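PDB 4OOB: 3-hydroxyacyl-thioester dehydratase X from Mycobacterium tuberculosis, which catalyses the reversible hydration of trans-2-enoyl-CoA thioesters to (3R)-3-hydroxyacyl-CoA, with a preference for C8 to C12 chains. Local coordinates for residues F61-M66 with G169-I174; R162-V167 with I190-F195. All coordinates share one frame; numbering follows the deposited sequence.

Both interactions of this hotdog-fold dehydratase draw on helix 158-167 or the loop that follows it. Interaction 1 joins the loop after helix 43-57 to the loop after helix 158-167. It is partly buried, reaches the surface at M66, and relies mainly on polar bonds to backbone groups. Interaction 2 lies deeper and packs helix 158-167 itself against the start of helix 193-199. All its touching residues are buried, and its chemistry is aromatic, with one water bridge. The two contacts adjoin, their centres about 10 Å apart. I174 O and I190 N, 3.2 Å apart, probably form a hydrogen bond between them, and H171 packs on A165 and A166.

Interaction 1: F61-M66 with G169-I174; sequences FPFAAM and GDHNPI
D170 turns its carboxylate to the backbone of A64, and H171 brings its CB obliquely against the F63 ring. The D170 carboxylate is turned opposite its own N (chi1 177°), and this carries OD1 to A64 N at 2.9 Å. That N-H comes from above the carboxylate plane. N172 N reaches D170 OD1 at 2.9 Å from the opposite face, nearly along the C-O axis, and closes an Asx turn. OD2 lies beside the A64 methyl.

P62, the centre of an inverse gamma turn, offers its O to H171 N at 2.9 Å in a nearly straight bond. H171 ND1 adds a weak bond to the same O, which sits in plane at the edge of the imidazole. F63 CD1 lies 3.4 Å from H171 CB. N172 CB packs 3.3 Å from A64 O, and N172 OD1 lies against M66 CA. Further along, M66 meets P173 at about a right angle, CG to CG 3.8 Å.

The sequence GDHNPIH fits the hydratase 2 motif, whose Asp and His act in catalysis in relatives. D170 also touches H175 and F49. Two N-H groups grip OD1, which probably fixes the carboxylate's rotation in what is probably the active site.

Interaction 2: R162-V167 with I190-F195; sequences RRYAAV and IAHGMF
Y164 points an edge at H192 and a face at F195, and the three make a tight aromatic cluster. The edge of the tyrosine meets the imidazole face in a T-shaped pair. Y164 CD2 stands over the centre of the H192 ring, 3.5 Å from H192 CD2, and the planes are 75° apart. F195 covers one face of the tyrosine. F195 CB makes a CH-pi contact 4.0 Å from the Y164 ring centroid, and its own ring turns an edge toward that face in an offset T. Y164 CG lies anti to the backbone N (chi1 -178°), which sends the ring off the helix toward H192 and F195.

Packing is looser around this cluster. The methyl of A165 only approaches the imidazole, with CB 4.1 Å from H192 NE2. At the far end of the tyrosine, a water bridges the two segments. It lies 2.6 Å from Y164 OH and donates to M194 O.

H192 is the N-cap residue of helix 193-199. Its ring stacks on H175 and touches D170, so the cluster lies next to the probable hydratase 2 motif. Contact here is mainly ring packing, and the water gives the buried tyrosine hydroxyl a polar partner.

Interaction 1: F61-M66 with G169-I174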
ATOM      1  N   PHE A  61       7.469   6.662 -15.093  1.00 32.53           N
ATOM      2  CA  PHE A  61       5.993   6.332 -14.808  1.00 31.13           C
ATOM      3  C   PHE A  61       5.459   6.227 -13.320  1.00 26.88           C
ATOM      4  O   PHE A  61       5.451   5.150 -12.708  1.00 28.33           O
ATOM      5  CB  PHE A  61       5.649   5.016 -15.542  1.00 27.96           C
ATOM      6  CG  PHE A  61       4.229   4.915 -16.018  1.00 27.50           C
ATOM      7  CD1 PHE A  61       3.791   5.672 -17.078  1.00 26.82           C
ATOM      8  CD2 PHE A  61       3.345   3.998 -15.443  1.00 26.98           C
ATOM      9  CE1 PHE A  61       2.498   5.565 -17.535  1.00 27.25           C
ATOM     10  CE2 PHE A  61       2.045   3.867 -15.909  1.00 26.95           C
ATOM     11  CZ  PHE A  61       1.611   4.654 -16.952  1.00 27.14           C
ATOM     12  N   PRO A  62       4.998   7.331 -12.732  1.00 25.44           N
ATOM     13  CA  PRO A  62       4.438   7.350 -11.373  1.00 23.41           C
ATOM     14  C   PRO A  62       2.871   7.064 -11.334  1.00 22.60           C
ATOM     15  O   PRO A  62       2.039   7.943 -11.019  1.00 19.01           O
ATOM     16  CB  PRO A  62       4.755   8.783 -10.938  1.00 24.62           C
ATOM     17  CG  PRO A  62       4.445   9.555 -12.192  1.00 24.71           C
ATOM     18  CD  PRO A  62       4.932   8.670 -13.338  1.00 26.86           C
ATOM     19  N   PHE A  63       2.520   5.832 -11.715  1.00 21.24           N
ATOM     20  CA  PHE A  63       1.136   5.357 -11.773  1.00 20.11           C
ATOM     21  C   PHE A  63       1.237   3.847 -11.716  1.00 18.57           C
ATOM     22  O   PHE A  63       2.100   3.238 -12.379  1.00 18.66           O
ATOM     23  CB  PHE A  63       0.361   5.664 -13.090  1.00 19.21           C
ATOM     24  CG  PHE A  63       0.578   7.037 -13.693  1.00 19.33           C
ATOM     25  CD1 PHE A  63      -0.381   8.030 -13.570  1.00 18.37           C
ATOM     26  CD2 PHE A  63       1.687   7.292 -14.497  1.00 19.71           C
ATOM     27  CE1 PHE A  63      -0.212   9.256 -14.155  1.00 18.20           C
ATOM     28  CE2 PHE A  63       1.874   8.534 -15.092  1.00 19.41           C
ATOM     29  CZ  PHE A  63       0.927   9.521 -14.912  1.00 19.16           C
ATOM     30  N   ALA A  64       0.316   3.242 -10.970  1.00 17.13           N
ATOM     31  CA  ALA A  64       0.049   1.826 -11.115  1.00 15.58           C
ATOM     32  C   ALA A  64      -0.703   1.774 -12.423  1.00 14.80           C
ATOM     33  O   ALA A  64      -1.318   2.759 -12.829  1.00 13.63           O
ATOM     34  CB  ALA A  64      -0.787   1.299  -9.956  1.00 15.35           C
ATOM     35  N   ALA A  65      -0.614   0.648 -13.117  1.00 15.12           N
ATOM     36  CA  ALA A  65      -1.329   0.506 -14.404  1.00 16.14           C
ATOM     37  C   ALA A  65      -2.775   0.788 -14.100  1.00 16.49           C
ATOM     38  O   ALA A  65      -3.305   0.464 -12.977  1.00 15.98           O
ATOM     39  CB  ALA A  65      -1.167  -0.895 -15.020  1.00 16.34           C
ATOM     40  N   MET A  66      -3.423   1.390 -15.084  1.00 16.82           N
ATOM     41  CA  MET A  66      -4.746   1.905 -14.884  1.00 17.41           C
ATOM     42  C   MET A  66      -5.621   0.720 -14.561  1.00 16.66           C
ATOM     43  O   MET A  66      -5.546  -0.333 -15.174  1.00 16.78           O
ATOM     44  CB  MET A  66      -5.215   2.659 -16.127  1.00 19.17           C
ATOM     45  CG  MET A  66      -6.292   3.694 -15.833  1.00 19.96           C
ATOM     46  SD  MET A  66      -6.789   4.558 -17.333  1.00 21.71           S
ATOM     47  CE  MET A  66      -5.294   5.190 -18.053  1.00 21.69           C
ATOM     48  N   GLY A 169       3.482   8.642  -4.876  1.00 27.05           N
ATOM     49  CA  GLY A 169       4.081   7.999  -6.065  1.00 30.16           C
ATOM     50  C   GLY A 169       3.195   7.182  -7.019  1.00 29.52           C
ATOM     51  O   GLY A 169       3.744   6.374  -7.818  1.00 29.60           O
ATOM     52  N   ASP A 170       1.859   7.358  -6.941  1.00 26.49           N
ATOM     53  CA  ASP A 170       0.913   6.563  -7.759  1.00 22.99           C
ATOM     54  C   ASP A 170      -0.272   7.449  -8.112  1.00 22.39           C
ATOM     55  O   ASP A 170      -1.109   7.694  -7.259  1.00 23.95           O
ATOM     56  CB  ASP A 170       0.462   5.311  -7.000  1.00 21.81           C
ATOM     57  CG  ASP A 170      -0.590   4.474  -7.764  1.00 21.23           C
ATOM     58  OD1 ASP A 170      -0.942   4.885  -8.900  1.00 21.78           O
ATOM     59  OD2 ASP A 170      -1.073   3.422  -7.235  1.00 17.62           O
ATOM     60  N   HIS A 171      -0.300   7.951  -9.358  1.00 19.68           N
ATOM     61  CA  HIS A 171      -1.415   8.742  -9.905  1.00 18.80           C
ATOM     62  C   HIS A 171      -2.431   7.916 -10.766  1.00 17.17           C
ATOM     63  O   HIS A 171      -3.146   8.497 -11.545  1.00 17.07           O
ATOM     64  CB  HIS A 171      -0.893   9.911 -10.786  1.00 18.46           C
ATOM     65  CG  HIS A 171      -0.188  11.003 -10.031  1.00 18.85           C
ATOM     66  ND1 HIS A 171       1.164  10.965  -9.728  1.00 19.44           N
ATOM     67  CD2 HIS A 171      -0.642  12.181  -9.549  1.00 18.71           C
ATOM     68  CE1 HIS A 171       1.497  12.053  -9.067  1.00 18.00           C
ATOM     69  NE2 HIS A 171       0.423  12.813  -8.968  1.00 18.76           N
ATOM     70  N   ASN A 172      -2.474   6.598 -10.629  1.00 16.02           N
ATOM     71  CA  ASN A 172      -3.453   5.756 -11.345  1.00 16.12           C
ATOM     72  C   ASN A 172      -4.816   6.414 -11.179  1.00 15.40           C
ATOM     73  O   ASN A 172      -5.332   6.544 -10.046  1.00 15.63           O
ATOM     74  CB  ASN A 172      -3.382   4.325 -10.791  1.00 16.82           C
ATOM     75  CG  ASN A 172      -4.487   3.411 -11.266  1.00 16.87           C
ATOM     76  OD1 ASN A 172      -5.217   3.725 -12.136  1.00 17.21           O
ATOM     77  ND2 ASN A 172      -4.597   2.249 -10.640  1.00 16.71           N
ATOM     78  N   PRO A 173      -5.378   6.913 -12.309  1.00 14.93           N
ATOM     79  CA  PRO A 173      -6.596   7.745 -12.296  1.00 14.19           C
ATOM     80  C   PRO A 173      -7.903   7.070 -11.885  1.00 13.68           C
ATOM     81  O   PRO A 173      -8.970   7.750 -11.900  1.00 13.33           O
ATOM     82  CB  PRO A 173      -6.701   8.235 -13.734  1.00 14.48           C
ATOM     83  CG  PRO A 173      -5.973   7.247 -14.559  1.00 14.33           C
ATOM     84  CD  PRO A 173      -4.957   6.580 -13.684  1.00 14.25           C
ATOM     85  N   ILE A 174      -7.884   5.768 -11.581  1.00 12.54           N
ATOM     86  CA  ILE A 174      -9.099   5.155 -11.001  1.00 12.38           C
ATOM     87  C   ILE A 174      -9.349   5.657  -9.574  1.00 12.37           C
ATOM     88  O   ILE A 174     -10.420   5.476  -9.064  1.00 12.35           O
ATOM     89  CB  ILE A 174      -9.074   3.631 -10.932  1.00 12.39           C
ATOM     90  CG1 ILE A 174      -7.998   3.208  -9.893  1.00 12.17           C
ATOM     91  CG2 ILE A 174      -8.823   2.993 -12.303  1.00 12.39           C
ATOM     92  CD1 ILE A 174      -7.800   1.725  -9.791  1.00 12.08           C
TER

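Interaction 2: R162-V167 with I190-F195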
ATOM      1  N   ARG A 162      -7.112  12.543  -3.881  1.00 18.12           N
ATOM      2  CA  ARG A 162      -6.364  13.420  -4.828  1.00 19.16           C
ATOM      3  C   ARG A 162      -5.087  13.894  -4.125  1.00 19.37           C
ATOM      4  O   ARG A 162      -4.023  13.848  -4.708  1.00 18.30           O
ATOM      5  CB  ARG A 162      -7.178  14.634  -5.385  1.00 20.36           C
ATOM      6  CG  ARG A 162      -8.303  14.276  -6.361  1.00 21.80           C
ATOM      7  CD  ARG A 162      -9.011  15.472  -7.043  1.00 23.26           C
ATOM      8  NE  ARG A 162      -9.802  16.235  -6.062  1.00 25.55           N
ATOM      9  CZ  ARG A 162     -11.061  15.996  -5.705  1.00 25.84           C
ATOM     10  NH1 ARG A 162     -11.777  15.023  -6.269  1.00 28.51           N
ATOM     11  NH2 ARG A 162     -11.635  16.761  -4.811  1.00 25.47           N
ATOM     12  N   ARG A 163      -5.164  14.293  -2.856  1.00 20.49           N
ATOM     13  CA  ARG A 163      -3.927  14.726  -2.167  1.00 22.16           C
ATOM     14  C   ARG A 163      -2.910  13.593  -2.001  1.00 19.23           C
ATOM     15  O   ARG A 163      -1.709  13.811  -2.175  1.00 17.70           O
ATOM     16  CB  ARG A 163      -4.187  15.363  -0.785  1.00 25.25           C
ATOM     17  CG  ARG A 163      -4.436  16.850  -0.792  1.00 29.49           C
ATOM     18  CD  ARG A 163      -3.938  17.464   0.526  1.00 32.42           C
ATOM     19  NE  ARG A 163      -4.805  17.053   1.608  1.00 32.09           N
ATOM     20  CZ  ARG A 163      -4.450  16.812   2.877  1.00 33.04           C
ATOM     21  NH1 ARG A 163      -3.197  16.901   3.320  1.00 32.18           N
ATOM     22  NH2 ARG A 163      -5.401  16.457   3.725  1.00 30.68           N
ATOM     23  N   TYR A 164      -3.396  12.412  -1.615  1.00 18.15           N
ATOM     24  CA  TYR A 164      -2.541  11.219  -1.479  1.00 16.92           C
ATOM     25  C   TYR A 164      -1.821  10.884  -2.804  1.00 17.55           C
ATOM     26  O   TYR A 164      -0.652  10.496  -2.826  1.00 16.82           O
ATOM     27  CB  TYR A 164      -3.345   9.991  -0.991  1.00 16.75           C
ATOM     28  CG  TYR A 164      -2.404   8.830  -0.818  1.00 15.92           C
ATOM     29  CD1 TYR A 164      -1.461   8.816   0.206  1.00 15.64           C
ATOM     30  CD2 TYR A 164      -2.355   7.817  -1.757  1.00 14.84           C
ATOM     31  CE1 TYR A 164      -0.533   7.771   0.304  1.00 15.25           C
ATOM     32  CE2 TYR A 164      -1.428   6.798  -1.671  1.00 13.95           C
ATOM     33  CZ  TYR A 164      -0.529   6.748  -0.653  1.00 14.21           C
ATOM     34  OH  TYR A 164       0.400   5.671  -0.587  1.00 13.57           O
ATOM     35  N   ALA A 165      -2.511  11.064  -3.930  1.00 17.90           N
ATOM     36  CA  ALA A 165      -1.884  10.771  -5.228  1.00 17.77           C
ATOM     37  C   ALA A 165      -0.632  11.597  -5.437  1.00 18.65           C
ATOM     38  O   ALA A 165       0.414  11.051  -5.826  1.00 17.82           O
ATOM     39  CB  ALA A 165      -2.870  11.012  -6.357  1.00 16.96           C
ATOM     40  N   ALA A 166      -0.747  12.906  -5.213  1.00 18.77           N
ATOM     41  CA  ALA A 166       0.410  13.835  -5.298  1.00 21.40           C
ATOM     42  C   ALA A 166       1.627  13.451  -4.404  1.00 22.62           C
ATOM     43  O   ALA A 166       2.792  13.674  -4.738  1.00 22.50           O
ATOM     44  CB  ALA A 166      -0.051  15.258  -4.958  1.00 21.43           C
ATOM     45  N   VAL A 167       1.341  12.829  -3.284  1.00 24.72           N
ATOM     46  CA  VAL A 167       2.366  12.582  -2.303  1.00 26.75           C
ATOM     47  C   VAL A 167       2.945  11.170  -2.351  1.00 25.11           C
ATOM     48  O   VAL A 167       4.092  11.054  -2.098  1.00 27.76           O
ATOM     49  CB  VAL A 167       1.812  12.963  -0.914  1.00 28.44           C
ATOM     50  CG1 VAL A 167       2.844  12.780   0.175  1.00 30.69           C
ATOM     51  CG2 VAL A 167       1.343  14.404  -0.942  1.00 28.01           C
ATOM     52  N   ILE A 190     -11.803   5.138  -6.224  1.00 17.31           N
ATOM     53  CA  ILE A 190     -11.522   4.305  -5.061  1.00 16.17           C
ATOM     54  C   ILE A 190     -10.213   4.746  -4.421  1.00 14.38           C
ATOM     55  O   ILE A 190      -9.392   5.285  -5.103  1.00 13.40           O
ATOM     56  CB  ILE A 190     -11.487   2.790  -5.416  1.00 17.40           C
ATOM     57  CG1 ILE A 190     -10.261   2.493  -6.243  1.00 17.23           C
ATOM     58  CG2 ILE A 190     -12.791   2.374  -6.106  1.00 18.64           C
ATOM     59  CD1 ILE A 190     -10.098   1.105  -6.812  1.00 17.58           C
ATOM     60  N   ALA A 191     -10.052   4.527  -3.107  1.00 13.30           N
ATOM     61  CA  ALA A 191      -8.805   4.831  -2.413  1.00 12.91           C
ATOM     62  C   ALA A 191      -7.722   3.892  -2.888  1.00 12.19           C
ATOM     63  O   ALA A 191      -7.992   2.743  -3.154  1.00 11.19           O
ATOM     64  CB  ALA A 191      -8.954   4.671  -0.905  1.00 12.33           C
ATOM     65  N   HIS A 192      -6.502   4.386  -2.928  1.00 12.33           N
ATOM     66  CA  HIS A 192      -5.313   3.511  -3.086  1.00 12.18           C
ATOM     67  C   HIS A 192      -5.208   2.553  -1.902  1.00 11.61           C
ATOM     68  O   HIS A 192      -5.519   2.923  -0.763  1.00 11.39           O
ATOM     69  CB  HIS A 192      -4.013   4.295  -3.111  1.00 12.73           C
ATOM     70  CG  HIS A 192      -4.036   5.507  -3.966  1.00 13.61           C
ATOM     71  ND1 HIS A 192      -3.091   5.737  -4.946  1.00 14.96           N
ATOM     72  CD2 HIS A 192      -4.841   6.588  -3.961  1.00 14.42           C
ATOM     73  CE1 HIS A 192      -3.344   6.891  -5.541  1.00 14.62           C
ATOM     74  NE2 HIS A 192      -4.408   7.421  -4.972  1.00 15.16           N
ATOM     75  N   GLY A 193      -4.770   1.311  -2.164  1.00 11.42           N
ATOM     76  CA  GLY A 193      -4.570   0.354  -1.105  1.00 11.40           C
ATOM     77  C   GLY A 193      -3.590   0.868  -0.096  1.00 11.64           C
ATOM     78  O   GLY A 193      -3.815   0.714   1.104  1.00 12.10           O
ATOM     79  N   MET A 194      -2.511   1.523  -0.552  1.00 11.49           N
ATOM     80  CA  MET A 194      -1.473   1.913   0.392  1.00 12.07           C
ATOM     81  C   MET A 194      -1.843   3.201   1.145  1.00 12.82           C
ATOM     82  O   MET A 194      -1.177   3.554   2.105  1.00 12.70           O
ATOM     83  CB  MET A 194      -0.095   2.040  -0.309  1.00 12.05           C
ATOM     84  CG  MET A 194       0.448   0.707  -0.797  1.00 12.14           C
ATOM     85  SD  MET A 194       0.704  -0.451   0.550  1.00 12.80           S
ATOM     86  CE  MET A 194       2.001   0.408   1.442  1.00 12.82           C
ATOM     87  N   PHE A 195      -2.870   3.942   0.700  1.00 13.51           N
ATOM     88  CA  PHE A 195      -3.379   5.012   1.562  1.00 13.63           C
ATOM     89  C   PHE A 195      -3.894   4.400   2.841  1.00 14.44           C
ATOM     90  O   PHE A 195      -3.536   4.795   3.938  1.00 15.17           O
ATOM     91  CB  PHE A 195      -4.507   5.832   0.961  1.00 13.81           C
ATOM     92  CG  PHE A 195      -5.101   6.791   1.968  1.00 14.22           C
ATOM     93  CD1 PHE A 195      -4.457   7.989   2.270  1.00 14.76           C
ATOM     94  CD2 PHE A 195      -6.234   6.439   2.705  1.00 14.13           C
ATOM     95  CE1 PHE A 195      -4.963   8.869   3.268  1.00 15.18           C
ATOM     96  CE2 PHE A 195      -6.744   7.301   3.693  1.00 14.68           C
ATOM     97  CZ  PHE A 195      -6.115   8.531   3.956  1.00 14.57           C
TER
HETATM   98  O   HOH W   1       1.131   4.526   1.669  1.00 11.76           O